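Local coordinates for periplasmic solute binding protein (Candidatus liberibacter, PDB 4CL2), which binds manganese or zinc ions in the periplasm and probably delivers them to a membrane transporter for uptake, at residues 15-20 with 257-262; 35-40 with 245-250; 49-54 with 70-75; 58-63 with 83-88. All blocks are in the same frame, centred on the assembly; numbering follows the deposited sequence.

Contacts 1 and 2 lie near the metal site, while contacts 3 and 4 belong to the parallel sheet 27-30, 6-9, 56-59, 80-83 and its covering helix. Contact 2 joins two irregular loops by few bonds; it holds Asp247, a ligand of the bound manganese, and His39, which does not bind the ion here. Contact 1 lies against it, partly buried, and couples helix 12-22 to the start of helix 259-274 through a carboxylate and a ring. Contact 4 is the buried one, where backbone and hydroxyl bonds join the ends of strands 56-59 and 80-83. Contact 3, farthest from the chain's centre, is largely apolar with a polar rim; its Phe72 touches Cys59 of contact 4.

Contact 1. Residues 15-20 with 257-262; sequences GDITQN and PTYLDL
The carboxylate oxygen OD2 of Asp16 is gripped by two donors: the backbone N of Tyr259, 2.9 Å from Asp16 OD2, and a water 2.7 Å from the same atom. The Tyr259 N-H is nearly straight, at 167°, but meets the oxygen from well above the carboxylate plane. Asp16 OD2 thus serves two successive amides of the first turn of helix 259-274, Tyr259 N directly and Leu260 N through the water. The other oxygen, Asp16 OD1, takes a second water, which bridges to the carbonyl of Pro257. The Asp16 side chain reaches this helix start from helix 12-22 because its CG is turned away from the backbone N (chi1 -179°). An anionic group here would probably be favoured by the helix dipole. Thr258 holds the N-cap position itself, its OG1 accepting from Asp261 N at 3.0 Å.

Beside the polar link, Ile17 packs on the Tyr259 ring. Its CD1 lies over one face, 3.9 Å from the ring centroid, in a CH-pi contact, while Ile17 CG1 comes to 3.5 Å from Tyr259 CD2. Farther out, the hydroxyl of Tyr259 bonds to Trp108 O, and helix 111-128 packs against both residues through Ala114, Ile118 and Ile121. The whole is a capped helix N-terminus met by an aspartate of a second helix, joining helices far apart in sequence within the solute-binding fold.

Contact 2. Residues 35-40 with 245-250; sequences GNDSHS and YVDSLS. With MN (manganese (II) ion), chain L; SO4 (sulfate ion), chain F; SO4 (sulfate ion), chain G.
Gly35 and Ser248 make the tight point between two loops of the metal-binding cleft of this solute-binding protein. The backbone N of Gly35 donates to Ser248 OG at 2.8 Å, with an N-H...O angle of 160°. Ser248 OG in turn donates to Leu249 O at 2.8 Å, so OG both accepts and donates. Its place anti to the Ser248 backbone N (chi1 175°) turns it toward the glycine. Next to this pair the join becomes looser: a water lies between Asn36 O and Asp247 O.

Toward the metal the loops hardly meet. Asp37 OD2 and Asp247 OD2 stand 4.4 Å apart as like charges, a pairing that the nearby cation would probably ease. Asp247 belongs to the manganese site with His106 and Glu172. His39, a metal ligand in another structure of this protein, does not bind the ion here; its backbone N closes an Asx turn on Asp37 OD1. On the exposed outer side Asn36 points away from the other loop, near a sulfate probably from the crystallisation liquor. Deeper in, the carboxylate of Asp247 faces the ion with both oxygens, OD1 at 2.5 Å and OD2 at 2.7 Å from the manganese.

Contact 3. Residues 49-54 with 70-75; sequences IKIQNA and KYFTNL. With ACT (acetate ion), chain I; SO4 (sulfate ion), chain B.
Ile51 of helix 45-53, which lies in the chain between strands 27-30 and 56-59 of the four-stranded parallel sheet, packs against the loop 70-75, which leads from strand 56-59 to edge strand 80-83. Two ends of the isoleucine do the touching. Its CG2 meets Leu75 CD2 at 3.5 Å, the two side chains crossing at a slant. On the other branch Ile51 CD1 lies 3.9 Å from Phe72 CD1, with the side chains roughly perpendicular. The same methyl lies 3.7 Å from Tyr71 O and 4.1 Å from Tyr71 CB. Because CG1 stands anti to the carbonyl carbon and CG2 anti to the backbone N (chi1 -66°), the branches can reach different residues of the loop.

At the rim the chain of Gln52 bends at chi2 (-56°) and brings its amide to the loop. Gln52 NE2 donates to Asn74 O at 2.8 Å; the acceptor lies in the amide plane of Gln52, while NE2 stands above the carbonyl plane of Asn74.

The next shell holds these groups in place. Phe72 is the centre of an inverse gamma turn, and its ring rests on Ile57, Cys59 and Ile81 of the sheet; Leu75 also touches Ile57 and Ile81, and Ile51 reaches Leu8. Outermost, Asn74 ND2 donates to acetate OXT at 2.8 Å, the ion probably coming from the crystallisation liquor.

Contact 4. Residues 58-63 with 83-88; sequences LCNGLH and TVTDGI
Cys59 and Thr83 form a parallel beta bridge, with their CA atoms 5.0 Å apart, and the backbone N of Val84 donates to Cys59 O at 2.9 Å. This bond is nearly straight, at 171°, and the same carbonyl also receives a CA-H...O contact from Thr83. Beyond the bridge both chains leave the sheet, and residues 83-86 bend away in a type I turn.

The side chains continue the join. Thr85 OG1 donates to Asn60 O at 2.6 Å, almost in line with the carbonyl. The hydroxyl sits between the backbone N and the carbonyl carbon of its own residue (chi1 57°), a setting that places Thr85 CG2 against the same carbonyl, 3.1 Å from Asn60 O, with Asn60 OD1 3.9 Å off. Leu62 CD1 comes to 4.0 Å from Thr85 CG2, the two side chains crossing at a slant. Thr83 CG2 lies 3.9 Å from Gly61 CA. Val84 CG1 packs against Leu58 CB at 4.0 Å, the two side chains crossing at about a right angle.

Asn60 is itself held by Tyr117 at OD1 and by Gly61 O and Pro105 O at ND2, while Asn120 ties down the carbonyls of Val84 and Asp86. The hydroxyl of Thr85 thus takes over from the sheet where the backbone pairing ends, supplying a donor for the Asn60 carbonyl just past the last bridge, while Leu58 and Val84 give the apolar contact beside the bridge.

Contact 1. Residues 15-20 with 257-262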
loop_
_atom_site.group_PDB
_atom_site.type_symbol
_atom_site.label_atom_id
_atom_site.label_comp_id
_atom_site.label_asym_id
_atom_site.label_seq_id
_atom_site.Cartn_x
_atom_site.Cartn_y
_atom_site.Cartn_z
ATOM N N GLY A 15 -7.298 4.862 5.816
ATOM C CA GLY A 15 -7.959 5.169 7.056
ATOM C C GLY A 15 -7.023 5.363 8.210
ATOM O O GLY A 15 -7.181 6.311 9.024
ATOM N N ASP A 16 -6.019 4.493 8.321
ATOM C CA ASP A 16 -5.078 4.580 9.427
ATOM C C ASP A 16 -4.165 5.814 9.308
ATOM O O ASP A 16 -3.875 6.519 10.311
ATOM C CB ASP A 16 -4.232 3.300 9.513
ATOM C CG ASP A 16 -3.267 3.357 10.656
ATOM O OD1 ASP A 16 -3.679 3.231 11.826
ATOM O OD2 ASP A 16 -2.073 3.586 10.391
ATOM N N ILE A 17 -3.743 6.127 8.082
ATOM C CA ILE A 17 -2.935 7.349 7.853
ATOM C C ILE A 17 -3.736 8.554 8.267
ATOM O O ILE A 17 -3.282 9.439 9.004
ATOM C CB ILE A 17 -2.522 7.456 6.380
ATOM C CG1 ILE A 17 -1.488 6.393 6.055
ATOM C CG2 ILE A 17 -1.889 8.846 6.122
ATOM C CD1 ILE A 17 -1.329 6.179 4.576
ATOM N N THR A 18 -4.987 8.571 7.824
ATOM C CA THR A 18 -5.850 9.731 8.142
ATOM C C THR A 18 -6.090 9.902 9.654
ATOM O O THR A 18 -6.027 11.016 10.194
ATOM C CB THR A 18 -7.181 9.563 7.421
ATOM O OG1 THR A 18 -6.932 9.397 6.017
ATOM C CG2 THR A 18 -8.033 10.811 7.585
ATOM N N GLN A 19 -6.301 8.804 10.354
ATOM C CA GLN A 19 -6.453 8.851 11.802
ATOM C C GLN A 19 -5.250 9.434 12.470
ATOM O O GLN A 19 -5.385 10.152 13.448
ATOM C CB GLN A 19 -6.740 7.455 12.352
ATOM C CG GLN A 19 -6.938 7.366 13.855
ATOM C CD GLN A 19 -8.141 8.165 14.365
ATOM O OE1 GLN A 19 -9.125 8.382 13.668
ATOM N NE2 GLN A 19 -8.036 8.633 15.590
ATOM N N ASN A 20 -4.058 9.167 11.956
ATOM C CA ASN A 20 -2.882 9.741 12.592
ATOM C C ASN A 20 -2.715 11.229 12.353
ATOM O O ASN A 20 -2.089 11.943 13.150
ATOM C CB ASN A 20 -1.646 9.013 12.116
ATOM C CG ASN A 20 -1.433 7.748 12.881
ATOM O OD1 ASN A 20 -0.945 7.753 14.029
ATOM N ND2 ASN A 20 -1.862 6.651 12.309
ATOM N N PRO A 257 -1.129 -3.924 12.235
ATOM C CA PRO A 257 -2.477 -3.354 12.479
ATOM C C PRO A 257 -2.541 -1.849 12.140
ATOM O O PRO A 257 -3.603 -1.241 12.251
ATOM C CB PRO A 257 -2.678 -3.599 13.934
ATOM C CG PRO A 257 -1.314 -3.442 14.538
ATOM C CD PRO A 257 -0.470 -4.226 13.516
ATOM N N THR A 258 -1.422 -1.258 11.784
ATOM C CA THR A 258 -1.336 0.155 11.378
ATOM C C THR A 258 -0.462 0.270 10.149
ATOM O O THR A 258 0.309 -0.643 9.827
ATOM C CB THR A 258 -0.726 1.058 12.485
ATOM O OG1 THR A 258 0.685 0.800 12.615
ATOM C CG2 THR A 258 -1.345 0.851 13.839
ATOM N N TYR A 259 -0.537 1.387 9.427
ATOM C CA TYR A 259 0.318 1.560 8.280
ATOM C C TYR A 259 1.783 1.529 8.627
ATOM O O TYR A 259 2.603 0.880 7.927
ATOM C CB TYR A 259 -0.033 2.877 7.577
ATOM C CG TYR A 259 0.866 3.300 6.389
ATOM C CD1 TYR A 259 1.056 2.481 5.346
ATOM C CD2 TYR A 259 1.443 4.522 6.339
ATOM C CE1 TYR A 259 1.809 2.860 4.216
ATOM C CE2 TYR A 259 2.167 4.934 5.248
ATOM C CZ TYR A 259 2.357 4.102 4.181
ATOM O OH TYR A 259 3.086 4.500 3.083
ATOM N N LEU A 260 2.180 2.271 9.660
ATOM C CA LEU A 260 3.568 2.216 10.107
ATOM C C LEU A 260 4.003 0.784 10.428
ATOM O O LEU A 260 5.075 0.376 9.971
ATOM C CB LEU A 260 3.797 3.114 11.299
ATOM C CG LEU A 260 5.238 3.226 11.838
ATOM C CD1 LEU A 260 5.364 4.436 12.677
ATOM C CD2 LEU A 260 5.566 2.036 12.690
ATOM N N ASP A 261 3.188 0.014 11.135
ATOM C CA ASP A 261 3.515 -1.363 11.470
ATOM C C ASP A 261 3.608 -2.236 10.218
ATOM O O ASP A 261 4.445 -3.119 10.165
ATOM C CB ASP A 261 2.517 -1.970 12.388
ATOM C CG ASP A 261 2.520 -1.339 13.798
ATOM O OD1 ASP A 261 3.477 -0.719 14.199
ATOM O OD2 ASP A 261 1.544 -1.517 14.496
ATOM N N LEU A 262 2.785 -1.972 9.240
ATOM C CA LEU A 262 2.821 -2.697 7.990
ATOM C C LEU A 262 4.111 -2.459 7.253
ATOM O O LEU A 262 4.776 -3.419 6.789
ATOM C CB LEU A 262 1.645 -2.315 7.078
ATOM C CG LEU A 262 1.577 -2.995 5.700
ATOM C CD1 LEU A 262 0.100 -3.259 5.355
ATOM C CD2 LEU A 262 2.208 -2.113 4.676
HETATM O O HOH W 1 0.434 4.142 11.171
HETATM O O HOH W 2 -5.116 1.023 12.626
#

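Contact 2. Residues 35-40 with 245-250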
loop_
_atom_site.group_PDB
_atom_site.type_symbol
_atom_site.label_atom_id
_atom_site.label_comp_id
_atom_site.label_asym_id
_atom_site.label_seq_id
_atom_site.Cartn_x
_atom_site.Cartn_y
_atom_site.Cartn_z
ATOM N N GLY A 35 -8.757 -6.896 5.706
ATOM C CA GLY A 35 -9.096 -8.296 5.386
ATOM C C GLY A 35 -10.009 -8.458 4.180
ATOM O O GLY A 35 -10.407 -9.576 3.834
ATOM N N ASN A 36 -10.438 -7.349 3.585
ATOM C CA ASN A 36 -11.207 -7.358 2.349
ATOM C C ASN A 36 -10.301 -6.750 1.315
ATOM O O ASN A 36 -9.338 -6.065 1.644
ATOM C CB ASN A 36 -12.472 -6.489 2.480
ATOM C CG ASN A 36 -13.467 -7.036 3.476
ATOM O OD1 ASN A 36 -14.149 -8.023 3.212
ATOM N ND2 ASN A 36 -13.513 -6.447 4.630
ATOM N N ASP A 37 -10.597 -7.038 0.063
ATOM C CA ASP A 37 -9.764 -6.587 -1.047
ATOM C C ASP A 37 -10.584 -5.682 -1.957
ATOM O O ASP A 37 -11.722 -5.976 -2.223
ATOM C CB ASP A 37 -9.264 -7.793 -1.854
ATOM C CG ASP A 37 -8.147 -7.411 -2.796
ATOM O OD1 ASP A 37 -8.507 -6.999 -3.929
ATOM O OD2 ASP A 37 -6.944 -7.460 -2.378
ATOM N N SER A 38 -10.000 -4.611 -2.470
ATOM C CA SER A 38 -10.771 -3.660 -3.283
ATOM C C SER A 38 -11.296 -4.216 -4.613
ATOM O O SER A 38 -12.356 -3.792 -5.098
ATOM C CB SER A 38 -9.920 -2.410 -3.537
ATOM O OG SER A 38 -9.886 -1.553 -2.404
ATOM N N HIS A 39 -10.572 -5.152 -5.229
ATOM C CA HIS A 39 -11.014 -5.660 -6.485
ATOM C C HIS A 39 -12.350 -6.450 -6.306
ATOM O O HIS A 39 -12.428 -7.382 -5.521
ATOM C CB HIS A 39 -9.944 -6.530 -7.192
ATOM C CG HIS A 39 -10.401 -6.988 -8.552
ATOM N ND1 HIS A 39 -10.581 -6.113 -9.610
ATOM C CD2 HIS A 39 -10.767 -8.210 -9.012
ATOM C CE1 HIS A 39 -11.034 -6.775 -10.659
ATOM N NE2 HIS A 39 -11.152 -8.049 -10.324
ATOM N N SER A 40 -13.387 -6.000 -7.012
ATOM C CA SER A 40 -14.782 -6.439 -6.811
ATOM C C SER A 40 -15.295 -6.534 -5.338
ATOM O O SER A 40 -16.209 -7.299 -5.055
ATOM C CB SER A 40 -15.026 -7.748 -7.566
ATOM O OG SER A 40 -14.549 -7.654 -8.901
ATOM N N TYR A 245 3.075 -8.281 4.372
ATOM C CA TYR A 245 1.768 -7.552 4.515
ATOM C C TYR A 245 1.871 -6.305 3.641
ATOM O O TYR A 245 2.732 -5.383 3.833
ATOM C CB TYR A 245 1.528 -7.133 5.981
ATOM C CG TYR A 245 1.089 -8.284 6.820
ATOM C CD1 TYR A 245 1.980 -9.198 7.255
ATOM C CD2 TYR A 245 -0.261 -8.485 7.072
ATOM C CE1 TYR A 245 1.592 -10.292 7.982
ATOM C CE2 TYR A 245 -0.658 -9.601 7.785
ATOM C CZ TYR A 245 0.272 -10.479 8.226
ATOM O OH TYR A 245 -0.056 -11.625 8.957
ATOM N N VAL A 246 1.016 -6.248 2.620
ATOM C CA VAL A 246 1.059 -5.178 1.610
ATOM C C VAL A 246 -0.304 -4.593 1.207
ATOM O O VAL A 246 -0.404 -3.380 1.015
ATOM C CB VAL A 246 1.827 -5.582 0.348
ATOM C CG1 VAL A 246 3.265 -5.933 0.654
ATOM C CG2 VAL A 246 1.154 -6.724 -0.374
ATOM N N ASP A 247 -1.362 -5.406 1.124
ATOM C CA ASP A 247 -2.626 -4.964 0.505
ATOM C C ASP A 247 -3.681 -4.530 1.497
ATOM O O ASP A 247 -4.681 -3.959 1.093
ATOM C CB ASP A 247 -3.196 -6.071 -0.362
ATOM C CG ASP A 247 -2.458 -6.213 -1.690
ATOM O OD1 ASP A 247 -1.792 -5.252 -2.080
ATOM O OD2 ASP A 247 -2.552 -7.317 -2.268
ATOM N N SER A 248 -3.497 -4.867 2.776
ATOM C CA SER A 248 -4.455 -4.571 3.836
ATOM C C SER A 248 -3.710 -4.539 5.129
ATOM O O SER A 248 -2.749 -5.285 5.297
ATOM C CB SER A 248 -5.481 -5.700 3.877
ATOM O OG SER A 248 -6.399 -5.567 4.964
ATOM N N LEU A 249 -4.154 -3.733 6.071
ATOM C CA LEU A 249 -3.707 -3.898 7.449
ATOM C C LEU A 249 -4.107 -5.285 7.939
ATOM O O LEU A 249 -5.122 -5.866 7.460
ATOM C CB LEU A 249 -4.339 -2.851 8.361
ATOM C CG LEU A 249 -3.979 -1.425 7.927
ATOM C CD1 LEU A 249 -4.564 -0.490 8.909
ATOM C CD2 LEU A 249 -2.482 -1.189 7.821
ATOM N N SER A 250 -3.351 -5.826 8.904
ATOM C CA SER A 250 -3.721 -7.079 9.505
ATOM C C SER A 250 -4.888 -6.832 10.454
ATOM O O SER A 250 -5.228 -5.687 10.738
ATOM C CB SER A 250 -2.553 -7.677 10.310
ATOM O OG SER A 250 -2.254 -6.915 11.473
HETATM MN MN MN L . -2.858 -5.607 -4.311
HETATM S S SO4 F . -4.248 -11.094 9.546
HETATM O O1 SO4 F . -3.428 -11.367 8.368
HETATM O O2 SO4 F . -5.134 -12.281 9.619
HETATM O O3 SO4 F . -5.073 -9.899 9.406
HETATM O O4 SO4 F . -3.473 -11.104 10.823
HETATM S S SO4 G . -16.084 -6.398 7.023
HETATM O O1 SO4 G . -14.895 -7.110 6.525
HETATM O O2 SO4 G . -17.142 -7.425 7.078
HETATM O O3 SO4 G . -16.557 -5.291 6.167
HETATM O O4 SO4 G . -15.708 -5.856 8.343
HETATM O O HOH W 3 -7.621 -3.997 1.403
#

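Contact 3. Residues 49-54 with 70-75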
loop_
_atom_site.group_PDB
_atom_site.type_symbol
_atom_site.label_atom_id
_atom_site.label_comp_id
_atom_site.label_asym_id
_atom_site.label_seq_id
_atom_site.Cartn_x
_atom_site.Cartn_y
_atom_site.Cartn_z
ATOM N N ILE A 49 -24.529 4.056 3.568
ATOM C CA ILE A 49 -24.608 5.025 4.705
ATOM C C ILE A 49 -23.315 5.733 4.978
ATOM O O ILE A 49 -23.252 6.976 5.132
ATOM C CB ILE A 49 -25.196 4.358 5.987
ATOM C CG1 ILE A 49 -26.527 3.757 5.723
ATOM C CG2 ILE A 49 -25.258 5.364 7.151
ATOM C CD1 ILE A 49 -27.685 4.628 5.207
ATOM N N LYS A 50 -22.191 4.994 5.045
ATOM C CA LYS A 50 -20.899 5.633 5.205
ATOM C C LYS A 50 -20.640 6.653 4.118
ATOM O O LYS A 50 -20.128 7.728 4.361
ATOM C CB LYS A 50 -19.782 4.626 5.199
ATOM C CG LYS A 50 -19.747 3.744 6.411
ATOM C CD LYS A 50 -18.508 2.844 6.371
ATOM C CE LYS A 50 -18.481 1.977 7.584
ATOM N NZ LYS A 50 -17.319 1.039 7.683
ATOM N N ILE A 51 -21.003 6.288 2.900
ATOM C CA ILE A 51 -20.833 7.184 1.762
ATOM C C ILE A 51 -21.664 8.468 1.869
ATOM O O ILE A 51 -21.172 9.563 1.550
ATOM C CB ILE A 51 -21.049 6.360 0.426
ATOM C CG1 ILE A 51 -19.912 5.330 0.295
ATOM C CG2 ILE A 51 -21.126 7.322 -0.790
ATOM C CD1 ILE A 51 -20.151 4.330 -0.828
ATOM N N GLN A 52 -22.908 8.333 2.267
ATOM C CA GLN A 52 -23.795 9.499 2.447
ATOM C C GLN A 52 -23.293 10.445 3.565
ATOM O O GLN A 52 -23.403 11.686 3.462
ATOM C CB GLN A 52 -25.223 9.073 2.794
ATOM C CG GLN A 52 -25.982 8.476 1.622
ATOM C CD GLN A 52 -26.000 9.478 0.453
ATOM O OE1 GLN A 52 -26.469 10.614 0.595
ATOM N NE2 GLN A 52 -25.546 9.026 -0.724
ATOM N N ASN A 53 -22.766 9.835 4.624
ATOM C CA ASN A 53 -22.280 10.605 5.763
ATOM C C ASN A 53 -20.985 11.344 5.494
ATOM O O ASN A 53 -20.716 12.365 6.185
ATOM C CB ASN A 53 -22.058 9.721 6.984
ATOM C CG ASN A 53 -23.339 9.215 7.598
ATOM O OD1 ASN A 53 -23.334 8.183 8.313
ATOM N ND2 ASN A 53 -24.360 9.925 7.468
ATOM N N ALA A 54 -20.200 10.904 4.533
ATOM C CA ALA A 54 -18.892 11.488 4.284
ATOM C C ALA A 54 -18.994 12.964 3.865
ATOM O O ALA A 54 -19.713 13.340 2.940
ATOM C CB ALA A 54 -18.174 10.697 3.222
ATOM N N LYS A 70 -18.276 3.769 -8.874
ATOM C CA LYS A 70 -19.691 4.021 -9.220
ATOM C C LYS A 70 -20.589 4.193 -7.989
ATOM O O LYS A 70 -21.669 4.757 -8.123
ATOM C CB LYS A 70 -20.287 2.913 -10.070
ATOM C CG LYS A 70 -20.275 1.539 -9.396
ATOM C CD LYS A 70 -20.739 0.479 -10.356
ATOM C CE LYS A 70 -20.774 -0.829 -9.612
ATOM N NZ LYS A 70 -21.230 -1.949 -10.473
ATOM N N TYR A 71 -20.168 3.713 -6.825
ATOM C CA TYR A 71 -20.970 3.851 -5.608
ATOM C C TYR A 71 -20.740 5.218 -4.955
ATOM O O TYR A 71 -21.481 5.558 -3.998
ATOM C CB TYR A 71 -20.638 2.768 -4.590
ATOM C CG TYR A 71 -21.103 1.424 -5.046
ATOM C CD1 TYR A 71 -22.408 0.986 -4.828
ATOM C CD2 TYR A 71 -20.250 0.601 -5.751
ATOM C CE1 TYR A 71 -22.820 -0.250 -5.265
ATOM C CE2 TYR A 71 -20.668 -0.626 -6.210
ATOM C CZ TYR A 71 -21.937 -1.037 -5.976
ATOM O OH TYR A 71 -22.319 -2.259 -6.444
ATOM N N PHE A 72 -19.699 5.944 -5.398
ATOM C CA PHE A 72 -19.440 7.287 -4.869
ATOM C C PHE A 72 -20.240 8.280 -5.669
ATOM O O PHE A 72 -19.704 9.176 -6.307
ATOM C CB PHE A 72 -17.957 7.644 -4.802
ATOM C CG PHE A 72 -17.109 6.726 -3.981
ATOM C CD1 PHE A 72 -17.430 6.368 -2.659
ATOM C CD2 PHE A 72 -15.872 6.304 -4.467
ATOM C CE1 PHE A 72 -16.644 5.543 -1.929
ATOM C CE2 PHE A 72 -15.057 5.480 -3.702
ATOM C CZ PHE A 72 -15.395 5.100 -2.433
ATOM N N THR A 73 -21.565 8.178 -5.549
ATOM C CA THR A 73 -22.471 8.964 -6.283
ATOM C C THR A 73 -23.650 9.387 -5.369
ATOM O O THR A 73 -23.790 8.850 -4.270
ATOM C CB THR A 73 -22.975 8.152 -7.487
ATOM O OG1 THR A 73 -23.681 9.019 -8.356
ATOM C CG2 THR A 73 -23.890 7.083 -7.103
ATOM N N ASN A 74 -24.502 10.323 -5.828
ATOM C CA ASN A 74 -25.569 10.860 -4.974
ATOM C C ASN A 74 -25.014 11.381 -3.637
ATOM O O ASN A 74 -25.595 11.129 -2.565
ATOM C CB ASN A 74 -26.624 9.773 -4.791
ATOM C CG ASN A 74 -27.922 10.284 -4.238
ATOM O OD1 ASN A 74 -28.330 11.441 -4.448
ATOM N ND2 ASN A 74 -28.657 9.381 -3.597
ATOM N N LEU A 75 -23.833 11.999 -3.701
ATOM C CA LEU A 75 -23.080 12.409 -2.521
ATOM C C LEU A 75 -23.667 13.664 -1.839
ATOM O O LEU A 75 -24.395 14.418 -2.435
ATOM C CB LEU A 75 -21.621 12.676 -2.844
ATOM C CG LEU A 75 -20.778 11.551 -3.486
ATOM C CD1 LEU A 75 -19.358 12.027 -3.804
ATOM C CD2 LEU A 75 -20.801 10.336 -2.592
HETATM C C ACT I . -27.065 5.892 -4.235
HETATM O O ACT I . -27.254 4.962 -5.079
HETATM O OXT ACT I . -27.973 6.676 -3.984
HETATM C CH3 ACT I . -25.759 6.143 -3.531
HETATM S S SO4 B . -15.231 2.456 10.471
HETATM O O1 SO4 B . -14.591 1.129 10.455
HETATM O O2 SO4 B . -16.502 2.594 11.223
HETATM O O3 SO4 B . -15.594 2.702 9.130
HETATM O O4 SO4 B . -14.302 3.419 11.071
#

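Contact 4. Residues 58-63 with 83-88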
loop_
_atom_site.group_PDB
_atom_site.type_symbol
_atom_site.label_atom_id
_atom_site.label_comp_id
_atom_site.label_asym_id
_atom_site.label_seq_id
_atom_site.Cartn_x
_atom_site.Cartn_y
_atom_site.Cartn_z
ATOM N N LEU A 58 -11.562 9.951 0.648
ATOM C CA LEU A 58 -10.145 9.831 0.324
ATOM C C LEU A 58 -9.881 8.478 -0.368
ATOM O O LEU A 58 -10.089 7.409 0.210
ATOM C CB LEU A 58 -9.326 9.926 1.579
ATOM C CG LEU A 58 -9.445 11.187 2.417
ATOM C CD1 LEU A 58 -8.587 11.010 3.690
ATOM C CD2 LEU A 58 -9.026 12.408 1.582
ATOM N N CYS A 59 -9.488 8.561 -1.627
ATOM C CA CYS A 59 -9.224 7.367 -2.471
ATOM C C CYS A 59 -7.715 7.286 -2.749
ATOM O O CYS A 59 -7.025 8.298 -2.817
ATOM C CB CYS A 59 -9.954 7.450 -3.812
ATOM S SG CYS A 59 -11.746 7.140 -3.594
ATOM N N ASN A 60 -7.265 6.074 -3.035
ATOM C CA ASN A 60 -5.924 5.829 -3.522
ATOM C C ASN A 60 -5.699 6.307 -4.915
ATOM O O ASN A 60 -4.595 6.836 -5.256
ATOM C CB ASN A 60 -5.658 4.322 -3.550
ATOM C CG ASN A 60 -4.153 4.018 -3.643
ATOM O OD1 ASN A 60 -3.423 4.196 -2.668
ATOM N ND2 ASN A 60 -3.741 3.499 -4.784
ATOM N N GLY A 61 -6.699 6.142 -5.755
ATOM C CA GLY A 61 -6.504 6.255 -7.193
ATOM C C GLY A 61 -5.604 5.166 -7.686
ATOM O O GLY A 61 -5.524 4.079 -7.073
ATOM N N LEU A 62 -4.930 5.418 -8.817
ATOM C CA LEU A 62 -4.168 4.388 -9.541
ATOM C C LEU A 62 -5.033 3.133 -9.784
ATOM O O LEU A 62 -4.581 2.004 -9.640
ATOM C CB LEU A 62 -2.859 4.087 -8.819
ATOM C CG LEU A 62 -1.987 5.307 -8.549
ATOM C CD1 LEU A 62 -0.800 4.932 -7.631
ATOM C CD2 LEU A 62 -1.492 6.093 -9.764
ATOM N N HIS A 63 -6.312 3.415 -10.059
ATOM C CA HIS A 63 -7.345 2.427 -10.316
ATOM C C HIS A 63 -7.677 1.471 -9.174
ATOM O O HIS A 63 -8.368 0.481 -9.446
ATOM C CB HIS A 63 -7.002 1.621 -11.598
ATOM C CG HIS A 63 -7.060 2.436 -12.831
ATOM N ND1 HIS A 63 -7.054 1.882 -14.089
ATOM C CD2 HIS A 63 -7.158 3.779 -13.014
ATOM C CE1 HIS A 63 -7.165 2.841 -14.992
ATOM N NE2 HIS A 63 -7.246 3.997 -14.370
ATOM N N THR A 83 -7.794 12.180 -4.431
ATOM C CA THR A 83 -6.880 11.114 -4.775
ATOM C C THR A 83 -5.586 11.410 -4.031
ATOM O O THR A 83 -4.865 12.384 -4.367
ATOM C CB THR A 83 -6.663 11.098 -6.288
ATOM O OG1 THR A 83 -7.943 10.775 -6.877
ATOM C CG2 THR A 83 -5.628 10.032 -6.683
ATOM N N VAL A 84 -5.267 10.565 -3.067
ATOM C CA VAL A 84 -4.186 10.819 -2.178
ATOM C C VAL A 84 -2.812 10.445 -2.717
ATOM O O VAL A 84 -1.832 10.752 -2.068
ATOM C CB VAL A 84 -4.374 10.179 -0.767
ATOM C CG1 VAL A 84 -5.732 10.576 -0.171
ATOM C CG2 VAL A 84 -4.278 8.662 -0.857
ATOM N N THR A 85 -2.748 9.881 -3.927
ATOM C CA THR A 85 -1.515 9.630 -4.659
ATOM C C THR A 85 -1.162 10.729 -5.665
ATOM O O THR A 85 -0.209 10.576 -6.433
ATOM C CB THR A 85 -1.583 8.286 -5.398
ATOM O OG1 THR A 85 -2.733 8.328 -6.249
ATOM C CG2 THR A 85 -1.646 7.116 -4.443
ATOM N N ASP A 86 -1.892 11.840 -5.690
ATOM C CA ASP A 86 -1.533 12.970 -6.569
ATOM C C ASP A 86 -0.063 13.334 -6.334
ATOM O O ASP A 86 0.379 13.524 -5.187
ATOM C CB ASP A 86 -2.392 14.199 -6.203
ATOM C CG ASP A 86 -3.804 14.135 -6.726
ATOM O OD1 ASP A 86 -4.165 13.208 -7.510
ATOM O OD2 ASP A 86 -4.575 15.028 -6.284
ATOM N N GLY A 87 0.680 13.484 -7.418
ATOM C CA GLY A 87 2.138 13.756 -7.322
ATOM C C GLY A 87 3.038 12.534 -7.385
ATOM O O GLY A 87 4.287 12.674 -7.289
ATOM N N ILE A 88 2.445 11.327 -7.428
ATOM C CA ILE A 88 3.266 10.121 -7.489
ATOM C C ILE A 88 3.266 9.690 -8.954
ATOM O O ILE A 88 2.217 9.392 -9.497
ATOM C CB ILE A 88 2.737 9.005 -6.602
ATOM C CG1 ILE A 88 2.838 9.437 -5.116
ATOM C CG2 ILE A 88 3.492 7.707 -6.845
ATOM C CD1 ILE A 88 2.248 8.544 -4.048
#